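Local coordinates for glycosyl hydrolases family 31 family protein (Aspergillus niger, PDB 6DRU), which catalyses the release of alpha-xylose from the non-reducing terminal glucose of xyloglucan oligosaccharides, as a glycoside hydrolase of family 31, at residues Thr112-Pro117 against Leu121-Tyr126; Ser601-Phe606 against Arg611-Pro616; Asn673-Thr678 against Thr685-Gln690. All blocks are in the same frame, centred on the assembly; numbering follows the deposited sequence.

Contact 1 of 3, residues Thr112-Pro117 against Leu121-Tyr126. With MAN (alpha-D-mannopyranose), chain I; MAN (alpha-D-mannopyranose), chain B.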
loop_
_atom_site.group_PDB
_atom_site.type_symbol
_atom_site.label_atom_id
_atom_site.label_comp_id
_atom_site.label_asym_id
_atom_site.label_seq_id
_atom_site.Cartn_x
_atom_site.Cartn_y
_atom_site.Cartn_z
ATOM N N THR A 112 12.412 -25.829 21.168
ATOM C CA THR A 112 12.053 -24.421 21.056
ATOM C C THR A 112 10.560 -24.291 21.314
ATOM O O THR A 112 9.800 -25.249 21.148
ATOM C CB THR A 112 12.401 -23.839 19.680
ATOM O OG1 THR A 112 11.993 -22.465 19.625
ATOM C CG2 THR A 112 11.696 -24.618 18.577
ATOM N N ASN A 113 10.154 -23.095 21.726
ATOM C CA ASN A 113 8.749 -22.741 21.842
ATOM C C ASN A 113 8.531 -21.380 21.197
ATOM O O ASN A 113 9.477 -20.716 20.763
ATOM C CB ASN A 113 8.277 -22.747 23.307
ATOM C CG ASN A 113 9.163 -21.922 24.222
ATOM O OD1 ASN A 113 9.891 -21.037 23.778
ATOM N ND2 ASN A 113 9.101 -22.213 25.516
ATOM N N GLU A 114 7.268 -20.969 21.120
ATOM C CA GLU A 114 6.954 -19.657 20.572
ATOM C C GLU A 114 7.422 -18.576 21.536
ATOM O O GLU A 114 7.093 -18.606 22.727
ATOM C CB GLU A 114 5.456 -19.528 20.303
ATOM C CG GLU A 114 4.886 -20.645 19.436
ATOM C CD GLU A 114 3.460 -20.377 18.988
ATOM O OE1 GLU A 114 2.622 -20.018 19.844
ATOM O OE2 GLU A 114 3.177 -20.532 17.779
ATOM N N TYR A 115 8.206 -17.630 21.021
ATOM C CA TYR A 115 8.778 -16.575 21.848
ATOM C C TYR A 115 7.682 -15.684 22.412
ATOM O O TYR A 115 7.254 -14.728 21.757
ATOM C CB TYR A 115 9.779 -15.746 21.042
ATOM C CG TYR A 115 10.489 -14.686 21.852
ATOM C CD1 TYR A 115 11.537 -15.019 22.700
ATOM C CD2 TYR A 115 10.115 -13.353 21.767
ATOM C CE1 TYR A 115 12.192 -14.052 23.441
ATOM C CE2 TYR A 115 10.763 -12.379 22.505
ATOM C CZ TYR A 115 11.800 -12.734 23.340
ATOM O OH TYR A 115 12.447 -11.768 24.074
ATOM N N ALA A 116 7.221 -15.986 23.622
ATOM C CA ALA A 116 6.159 -15.217 24.272
ATOM C C ALA A 116 6.443 -15.089 25.763
ATOM O O ALA A 116 5.757 -15.687 26.600
ATOM C CB ALA A 116 4.794 -15.864 24.027
ATOM N N PRO A 117 7.459 -14.296 26.137
ATOM C CA PRO A 117 7.571 -13.876 27.539
ATOM C C PRO A 117 6.449 -12.916 27.903
ATOM O O PRO A 117 5.626 -12.574 27.048
ATOM C CB PRO A 117 8.949 -13.202 27.602
ATOM C CG PRO A 117 9.242 -12.803 26.209
ATOM C CD PRO A 117 8.603 -13.830 25.333
ATOM N N LEU A 121 5.952 -8.994 21.796
ATOM C CA LEU A 121 4.976 -8.991 20.722
ATOM C C LEU A 121 4.448 -10.403 20.491
ATOM O O LEU A 121 5.033 -11.397 20.933
ATOM C CB LEU A 121 5.589 -8.434 19.437
ATOM C CG LEU A 121 6.283 -7.076 19.565
ATOM C CD1 LEU A 121 7.285 -6.862 18.433
ATOM C CD2 LEU A 121 5.263 -5.947 19.613
ATOM N N ASN A 122 3.322 -10.480 19.794
ATOM C CA ASN A 122 2.682 -11.766 19.570
ATOM C C ASN A 122 3.591 -12.652 18.724
ATOM O O ASN A 122 4.066 -12.214 17.667
ATOM C CB ASN A 122 1.331 -11.583 18.885
ATOM C CG ASN A 122 0.443 -12.802 19.021
ATOM O OD1 ASN A 122 0.656 -13.814 18.355
ATOM N ND2 ASN A 122 -0.557 -12.715 19.892
ATOM N N PRO A 123 3.867 -13.887 19.152
ATOM C CA PRO A 123 4.767 -14.755 18.372
ATOM C C PRO A 123 4.226 -15.133 17.001
ATOM O O PRO A 123 4.985 -15.676 16.189
ATOM C CB PRO A 123 4.930 -15.990 19.268
ATOM C CG PRO A 123 3.718 -15.988 20.140
ATOM C CD PRO A 123 3.380 -14.545 20.376
ATOM N N ARG A 124 2.950 -14.880 16.722
ATOM C CA ARG A 124 2.362 -15.061 15.395
ATOM C C ARG A 124 1.738 -13.722 15.011
ATOM O O ARG A 124 0.545 -13.497 15.227
ATOM C CB ARG A 124 1.333 -16.197 15.386
ATOM C CG ARG A 124 1.893 -17.540 15.832
ATOM C CD ARG A 124 0.907 -18.675 15.584
ATOM N NE ARG A 124 -0.297 -18.554 16.402
ATOM C CZ ARG A 124 -0.455 -19.130 17.590
ATOM N NH1 ARG A 124 0.517 -19.868 18.108
ATOM N NH2 ARG A 124 -1.586 -18.965 18.262
ATOM N N TYR A 125 2.549 -12.836 14.442
ATOM C CA TYR A 125 2.148 -11.464 14.161
ATOM C C TYR A 125 1.709 -11.334 12.708
ATOM O O TYR A 125 2.433 -11.748 11.796
ATOM C CB TYR A 125 3.297 -10.498 14.454
ATOM C CG TYR A 125 2.877 -9.050 14.547
ATOM C CD1 TYR A 125 2.856 -8.239 13.420
ATOM C CD2 TYR A 125 2.503 -8.491 15.764
ATOM C CE1 TYR A 125 2.473 -6.912 13.500
ATOM C CE2 TYR A 125 2.119 -7.166 15.854
ATOM C CZ TYR A 125 2.105 -6.380 14.719
ATOM O OH TYR A 125 1.724 -5.060 14.803
ATOM N N TYR A 126 0.529 -10.754 12.496
ATOM C CA TYR A 126 -0.023 -10.544 11.165
ATOM C C TYR A 126 -0.201 -9.054 10.911
ATOM O O TYR A 126 -0.541 -8.294 11.823
ATOM C CB TYR A 126 -1.364 -11.265 10.998
ATOM C CG TYR A 126 -1.309 -12.735 11.337
ATOM C CD1 TYR A 126 -0.734 -13.648 10.463
ATOM C CD2 TYR A 126 -1.840 -13.211 12.528
ATOM C CE1 TYR A 126 -0.684 -14.995 10.771
ATOM C CE2 TYR A 126 -1.796 -14.556 12.843
ATOM C CZ TYR A 126 -1.217 -15.443 11.962
ATOM O OH TYR A 126 -1.172 -16.783 12.275
HETATM C C1 MAN I . 9.473 -19.362 28.690
HETATM C C2 MAN I . 8.094 -18.963 28.217
HETATM C C3 MAN I . 8.101 -18.822 26.709
HETATM C C4 MAN I . 9.243 -17.935 26.269
HETATM C C5 MAN I . 10.533 -18.388 26.919
HETATM C C6 MAN I . 11.648 -17.448 26.517
HETATM O O2 MAN I . 7.730 -17.737 28.808
HETATM O O3 MAN I . 6.885 -18.257 26.283
HETATM O O4 MAN I . 9.379 -18.011 24.871
HETATM O O5 MAN I . 10.395 -18.368 28.320
HETATM O O6 MAN I . 11.628 -16.319 27.363
HETATM C C1 MAN B . 12.736 -22.512 29.256
HETATM C C2 MAN B . 11.946 -21.439 28.533
HETATM C C3 MAN B . 10.496 -21.464 28.972
HETATM C C4 MAN B . 9.959 -22.875 28.927
HETATM C C5 MAN B . 10.888 -23.773 29.712
HETATM C C6 MAN B . 10.339 -25.183 29.757
HETATM O O2 MAN B . 12.020 -21.632 27.140
HETATM O O3 MAN B . 9.743 -20.645 28.111
HETATM O O4 MAN B . 8.673 -22.904 29.496
HETATM O O5 MAN B . 12.145 -23.778 29.085
HETATM O O6 MAN B . 11.056 -25.936 30.710
HETATM O O HOH W 1 7.659 -12.435 19.581
#

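Contact 2 of 3, residues Ser601-Phe606 against Arg611-Pro616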
loop_
_atom_site.group_PDB
_atom_site.type_symbol
_atom_site.label_atom_id
_atom_site.label_comp_id
_atom_site.label_asym_id
_atom_site.label_seq_id
_atom_site.Cartn_x
_atom_site.Cartn_y
_atom_site.Cartn_z
ATOM N N SER A 601 30.221 -44.048 -4.932
ATOM C CA SER A 601 29.684 -44.688 -3.734
ATOM C C SER A 601 29.095 -43.665 -2.767
ATOM O O SER A 601 28.015 -43.886 -2.206
ATOM C CB SER A 601 30.775 -45.506 -3.047
ATOM O OG SER A 601 30.243 -46.246 -1.964
ATOM N N ILE A 602 29.784 -42.540 -2.560
ATOM C CA ILE A 602 29.273 -41.541 -1.627
ATOM C C ILE A 602 28.125 -40.750 -2.248
ATOM O O ILE A 602 27.247 -40.259 -1.528
ATOM C CB ILE A 602 30.400 -40.610 -1.142
ATOM C CG1 ILE A 602 30.980 -39.793 -2.296
ATOM C CG2 ILE A 602 31.491 -41.416 -0.454
ATOM C CD1 ILE A 602 32.053 -38.813 -1.867
ATOM N N PHE A 603 28.108 -40.608 -3.576
ATOM C CA PHE A 603 26.955 -40.000 -4.231
ATOM C C PHE A 603 25.731 -40.897 -4.131
ATOM O O PHE A 603 24.597 -40.401 -4.126
ATOM C CB PHE A 603 27.271 -39.697 -5.697
ATOM C CG PHE A 603 27.743 -38.292 -5.939
ATOM C CD1 PHE A 603 26.833 -37.272 -6.158
ATOM C CD2 PHE A 603 29.095 -37.993 -5.954
ATOM C CE1 PHE A 603 27.262 -35.978 -6.386
ATOM C CE2 PHE A 603 29.529 -36.700 -6.180
ATOM C CZ PHE A 603 28.612 -35.691 -6.396
ATOM N N ASN A 604 25.940 -42.211 -4.043
ATOM C CA ASN A 604 24.819 -43.135 -3.920
ATOM C C ASN A 604 24.201 -43.072 -2.528
ATOM O O ASN A 604 22.975 -43.151 -2.385
ATOM C CB ASN A 604 25.280 -44.556 -4.244
ATOM C CG ASN A 604 24.166 -45.574 -4.122
ATOM O OD1 ASN A 604 24.006 -46.210 -3.079
ATOM N ND2 ASN A 604 23.386 -45.731 -5.185
ATOM N N GLN A 605 25.031 -42.928 -1.490
ATOM C CA GLN A 605 24.496 -42.812 -0.137
ATOM C C GLN A 605 23.754 -41.500 0.069
ATOM O O GLN A 605 22.762 -41.461 0.808
ATOM C CB GLN A 605 25.618 -42.962 0.888
ATOM C CG GLN A 605 25.822 -44.395 1.319
ATOM C CD GLN A 605 24.602 -44.962 2.009
ATOM O OE1 GLN A 605 24.068 -44.364 2.944
ATOM N NE2 GLN A 605 24.138 -46.115 1.541
ATOM N N PHE A 606 24.216 -40.419 -0.561
ATOM C CA PHE A 606 23.443 -39.182 -0.566
ATOM C C PHE A 606 22.099 -39.384 -1.250
ATOM O O PHE A 606 21.109 -38.736 -0.890
ATOM C CB PHE A 606 24.238 -38.067 -1.248
ATOM C CG PHE A 606 23.548 -36.733 -1.234
ATOM C CD1 PHE A 606 23.217 -36.123 -0.034
ATOM C CD2 PHE A 606 23.251 -36.077 -2.416
ATOM C CE1 PHE A 606 22.587 -34.892 -0.015
ATOM C CE2 PHE A 606 22.627 -34.842 -2.401
ATOM C CZ PHE A 606 22.290 -34.253 -1.200
ATOM N N ARG A 611 22.816 -38.738 3.019
ATOM C CA ARG A 611 24.124 -38.751 3.658
ATOM C C ARG A 611 24.999 -37.676 3.029
ATOM O O ARG A 611 25.337 -37.768 1.844
ATOM C CB ARG A 611 24.764 -40.132 3.511
ATOM C CG ARG A 611 25.914 -40.403 4.452
ATOM C CD ARG A 611 25.460 -40.258 5.890
ATOM N NE ARG A 611 26.506 -40.626 6.837
ATOM C CZ ARG A 611 26.532 -41.777 7.500
ATOM N NH1 ARG A 611 25.568 -42.668 7.314
ATOM N NH2 ARG A 611 27.519 -42.038 8.347
ATOM N N SER A 612 25.355 -36.654 3.804
ATOM C CA SER A 612 26.065 -35.506 3.252
ATOM C C SER A 612 27.393 -35.927 2.636
ATOM O O SER A 612 28.127 -36.745 3.194
ATOM C CB SER A 612 26.300 -34.458 4.334
ATOM O OG SER A 612 25.080 -34.043 4.922
ATOM N N ILE A 613 27.695 -35.360 1.468
ATOM C CA ILE A 613 28.895 -35.725 0.726
ATOM C C ILE A 613 30.107 -35.040 1.342
ATOM O O ILE A 613 30.964 -35.704 1.935
ATOM C CB ILE A 613 28.746 -35.385 -0.767
ATOM C CG1 ILE A 613 27.560 -36.154 -1.353
ATOM C CG2 ILE A 613 30.021 -35.717 -1.519
ATOM C CD1 ILE A 613 27.302 -35.863 -2.806
ATOM N N MET A 614 30.199 -33.719 1.220
ATOM C CA MET A 614 31.221 -32.982 1.951
ATOM C C MET A 614 30.645 -32.572 3.299
ATOM O O MET A 614 29.562 -31.982 3.372
ATOM C CB MET A 614 31.738 -31.776 1.159
ATOM C CG MET A 614 30.718 -30.747 0.727
ATOM S SD MET A 614 31.513 -29.474 -0.285
ATOM C CE MET A 614 32.606 -28.704 0.906
ATOM N N ARG A 615 31.370 -32.901 4.365
ATOM C CA ARG A 615 30.801 -32.989 5.702
ATOM C C ARG A 615 31.523 -32.061 6.667
ATOM O O ARG A 615 32.733 -32.233 6.894
ATOM C CB ARG A 615 30.875 -34.436 6.201
ATOM C CG ARG A 615 30.192 -35.433 5.277
ATOM C CD ARG A 615 30.470 -36.874 5.678
ATOM N NE ARG A 615 29.941 -37.198 6.999
ATOM C CZ ARG A 615 28.662 -37.454 7.252
ATOM N NH1 ARG A 615 27.770 -37.422 6.272
ATOM N NH2 ARG A 615 28.275 -37.741 8.487
ATOM N N PRO A 616 30.842 -31.078 7.251
ATOM C CA PRO A 616 31.454 -30.308 8.337
ATOM C C PRO A 616 31.785 -31.211 9.515
ATOM O O PRO A 616 31.150 -32.245 9.732
ATOM C CB PRO A 616 30.378 -29.277 8.696
ATOM C CG PRO A 616 29.103 -29.840 8.148
ATOM C CD PRO A 616 29.493 -30.593 6.919
#

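Contact 3 of 3, residues Asn673-Thr678 against Thr685-Gln690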
loop_
_atom_site.group_PDB
_atom_site.type_symbol
_atom_site.label_atom_id
_atom_site.label_comp_id
_atom_site.label_asym_id
_atom_site.label_seq_id
_atom_site.Cartn_x
_atom_site.Cartn_y
_atom_site.Cartn_z
ATOM N N ASN A 673 44.142 -45.223 21.839
ATOM C CA ASN A 673 45.240 -46.175 21.751
ATOM C C ASN A 673 45.695 -46.432 20.320
ATOM O O ASN A 673 46.553 -47.295 20.106
ATOM C CB ASN A 673 44.824 -47.504 22.389
ATOM C CG ASN A 673 44.117 -47.320 23.717
ATOM O OD1 ASN A 673 44.424 -46.401 24.476
ATOM N ND2 ASN A 673 43.161 -48.198 24.003
ATOM N N THR A 674 45.156 -45.710 19.340
ATOM C CA THR A 674 45.484 -45.937 17.940
ATOM C C THR A 674 45.928 -44.629 17.296
ATOM O O THR A 674 45.948 -43.567 17.926
ATOM C CB THR A 674 44.292 -46.533 17.177
ATOM O OG1 THR A 674 44.670 -46.788 15.817
ATOM C CG2 THR A 674 43.117 -45.571 17.190
ATOM N N LYS A 675 46.296 -44.727 16.019
ATOM C CA LYS A 675 46.646 -43.580 15.185
ATOM C C LYS A 675 45.858 -43.748 13.892
ATOM O O LYS A 675 46.341 -44.366 12.932
ATOM C CB LYS A 675 48.153 -43.515 14.948
ATOM C CG LYS A 675 48.952 -43.338 16.236
ATOM C CD LYS A 675 50.432 -43.626 16.042
ATOM C CE LYS A 675 51.139 -42.511 15.297
ATOM N NZ LYS A 675 52.578 -42.834 15.079
ATOM N N PRO A 676 44.638 -43.213 13.826
ATOM C CA PRO A 676 43.744 -43.559 12.714
ATOM C C PRO A 676 43.946 -42.711 11.466
ATOM O O PRO A 676 43.535 -43.113 10.374
ATOM C CB PRO A 676 42.344 -43.343 13.310
ATOM C CG PRO A 676 42.558 -42.710 14.690
ATOM C CD PRO A 676 43.990 -42.299 14.778
ATOM N N TRP A 677 44.575 -41.548 11.608
ATOM C CA TRP A 677 44.723 -40.611 10.500
ATOM C C TRP A 677 46.024 -40.896 9.759
ATOM O O TRP A 677 47.108 -40.829 10.349
ATOM C CB TRP A 677 44.692 -39.167 11.000
ATOM C CG TRP A 677 43.393 -38.781 11.640
ATOM C CD1 TRP A 677 43.166 -38.561 12.966
ATOM C CD2 TRP A 677 42.140 -38.568 10.978
ATOM N NE1 TRP A 677 41.850 -38.225 13.172
ATOM C CE2 TRP A 677 41.198 -38.222 11.967
ATOM C CE3 TRP A 677 41.722 -38.636 9.644
ATOM C CZ2 TRP A 677 39.864 -37.945 11.665
ATOM C CZ3 TRP A 677 40.399 -38.358 9.346
ATOM C CH2 TRP A 677 39.485 -38.020 10.353
ATOM N N THR A 678 45.915 -41.201 8.470
ATOM C CA THR A 678 47.063 -41.457 7.609
ATOM C C THR A 678 47.175 -40.328 6.595
ATOM O O THR A 678 46.238 -40.087 5.827
ATOM C CB THR A 678 46.931 -42.800 6.894
ATOM O OG1 THR A 678 46.790 -43.849 7.860
ATOM C CG2 THR A 678 48.153 -43.067 6.028
ATOM N N THR A 685 51.134 -42.027 9.973
ATOM C CA THR A 685 49.943 -42.085 10.806
ATOM C C THR A 685 50.083 -41.133 11.985
ATOM O O THR A 685 51.181 -40.939 12.515
ATOM C CB THR A 685 49.690 -43.508 11.307
ATOM O OG1 THR A 685 50.727 -43.894 12.218
ATOM C CG2 THR A 685 49.651 -44.480 10.139
ATOM N N TYR A 686 48.965 -40.525 12.375
ATOM C CA TYR A 686 48.920 -39.583 13.482
ATOM C C TYR A 686 47.753 -39.927 14.397
ATOM O O TYR A 686 46.780 -40.564 13.986
ATOM C CB TYR A 686 48.779 -38.135 12.991
ATOM C CG TYR A 686 49.867 -37.674 12.047
ATOM C CD1 TYR A 686 49.861 -38.049 10.709
ATOM C CD2 TYR A 686 50.893 -36.849 12.491
ATOM C CE1 TYR A 686 50.851 -37.628 9.844
ATOM C CE2 TYR A 686 51.887 -36.421 11.632
ATOM C CZ TYR A 686 51.862 -36.813 10.310
ATOM O OH TYR A 686 52.850 -36.388 9.451
ATOM N N ALA A 687 47.855 -39.488 15.648
ATOM C CA ALA A 687 46.790 -39.692 16.617
ATOM C C ALA A 687 45.810 -38.527 16.577
ATOM O O ALA A 687 46.184 -37.381 16.310
ATOM C CB ALA A 687 47.359 -39.848 18.027
ATOM N N GLY A 688 44.541 -38.833 16.854
ATOM C CA GLY A 688 43.511 -37.819 16.821
ATOM C C GLY A 688 43.517 -36.920 18.042
ATOM O O GLY A 688 44.054 -37.253 19.097
ATOM N N GLY A 689 42.905 -35.750 17.882
ATOM C CA GLY A 689 42.760 -34.811 18.975
ATOM C C GLY A 689 43.857 -33.780 19.095
ATOM O O GLY A 689 44.077 -33.259 20.194
ATOM N N GLN A 690 44.550 -33.461 18.004
ATOM C CA GLN A 690 45.657 -32.518 18.048
ATOM C C GLN A 690 45.799 -31.841 16.692
ATOM O O GLN A 690 45.262 -32.306 15.683
ATOM C CB GLN A 690 46.965 -33.215 18.426
ATOM C CG GLN A 690 47.168 -34.525 17.688
ATOM C CD GLN A 690 48.626 -34.889 17.530
ATOM O OE1 GLN A 690 49.514 -34.162 17.976
ATOM N NE2 GLN A 690 48.883 -36.023 16.886
#

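Contact 1 of 3, residues Thr112-Pro117 against Leu121-Tyr126
Across the loop that links strand 108-113 of one antiparallel sheet to strand 124-127 of another, Glu114 just after the first strand and Arg124 at the start of the second form a salt bridge, and Pro123 packs beside it. NH1 of Arg124 reaches both carboxylate oxygens, with Glu114 OE1 at 2.7 Å from Arg124 NH1. Its hydrogen bond to Glu114 OE2 is weak and bent, with an angle of 143° at the hydrogen. NH1 alone of the guanidinium nitrogens meets the carboxylate; the two planes are 38° apart. Glu114 extends from CG, which sits anti to its carbonyl carbon (chi1 -53°). Arg124 bends at its third torsion to meet it. Both groups have second partners: Glu114 OE1 accepts from Leu97 N, and Arg124 NH2 pairs with Glu17. Beside the charges, Pro123 CB lies 3.7 Å from Glu114 CB, and Pro123 CG lies 4.0 Å from Ala116 CB. The turn into the second strand is an Asx turn: Arg124 N donates to Asn122 OD1, in the carbonyl plane on a lone pair, at 3.0 Å. A water bridges Tyr115 O and Leu121 O, where the two backbones face each other without a direct bond. Asn122, Tyr125 and Tyr126 hydrogen-bond to Ser417, Leu422 and Thr421 of a second subunit. Segment 112-117 also meets two mannose units of a glycan attached to the protein itself. Asn113 ND2 donates to O3 of one mannose at 3.1 Å, and Ala116 N donates to O4 of another at 3.2 Å.

Contact 2 of 3, residues Ser601-Phe606 against Arg611-Pro616
Ile613 fills the tight part of this contact, wedged among Ile602, Phe603 and Phe606 of the helix. Its CD1 sits over one face of the Phe603 ring in a CH-pi contact, 3.6 Å from the ring centroid and 14° off the normal. Its CG2 meets Ile602 CD1 at 3.7 Å, the two side chains crossing at about a right angle. Ile613 CG1 lies 3.8 Å from Phe606 CB, and Arg611 O lies at the edge of the Phe606 ring, near its plane. The fork is set by chi1 of -60°, which puts CG1 beside the backbone N and CG2 beside the carbonyl carbon; this sends CG2 to Ile602 and the CG1-CD1 branch past Phe606 to the Phe603 ring. This is a helix-to-strand connection: helix 596-609 runs into strand 614-615, an outermost strand of the six-stranded antiparallel sheet of the C-terminal region. Trp512 and Phe553 meet the Phe603 ring edge-to-face. The looser side holds Gln605 and Arg611, both partly exposed. There the side chains touch through their first carbons, Gln605 CB and Arg611 CB, 4.0 Å apart, and the end of Arg611 leads away from the helix. No hydrogen bond crosses between the segments. Within 611-616, Arg615 NH1 donates to Ser612 O at 3.2 Å, while Asp229 and Asp620 take its other nitrogens in salt bridges.

Contact 3 of 3, residues Asn673-Thr678 against Thr685-Gln690
Trp677 and Tyr686 pair through their backbones. Tyr686 N donates to Trp677 O at 2.8 Å, while the return bond from Trp677 N to Tyr686 O is weak at 3.4 Å. Trp677 O also receives a CA-H...O contact from Thr685 CA, and it lies at the edge of the Tyr686 ring, in its plane. Next along, Thr678 and Thr685 form a non-hydrogen-bonded pair. Their side chains lie side by side and point the same way, with Thr678 OG1 at 3.7 Å from Thr685 CG2. Lys675 lies across Thr685 at about a right angle. Its chain bends at the third torsion (chi3 74°), and this brings Lys675 CE to 3.4 Å from Thr685 OG1. The ammonium group is near Thr685 O without making a hydrogen bond there. These pairs belong to the beta hairpin of strands 677-679 and 685-686, the latter an outermost strand of the six-stranded antiparallel sheet. Beyond the paired residues, Tyr686 O also faces the proline ring, 3.4 Å from Pro676 CD. The indole of Trp677 turns its edge to the chain as it leaves the hairpin, with Trp677 CD1 at 3.9 Å from Gly688 CA. Trp677 NE1 donates to Pro667 O, which holds the rotation of the ring. Phe704, Leu706, Leu666 and Thr669 pack around the indole. Further out, Gln690 NE2 donates back to Ala687 O at 3.1 Å, its amide nearly in plane with that oxygen. Gly689 and Gln690 both face Leu666 in a G1 beta bulge, with Gly689 at positive phi. Thr678 bonds through its backbone to His705 of the neighbouring strand 703-705.

How the contacts relate
From the N terminus, contact 1 comes first and closes a short loop between strands 108-113 and 124-127, which lie in different sheets. Contact 2 follows far along the chain. It closes the turn where helix 596-609 hands over to strand 614-615. Contact 3 then closes the hairpin of strands 677-679 and 685-686. The three are in series; none nests within or crosses another. Contacts 2 and 3 reach the same six-stranded antiparallel sheet, at its two outermost strands, with centres about 23 Å apart. Contact 1 stands apart, with its centre about 37 Å from that of contact 2 and about 48 Å from that of contact 3.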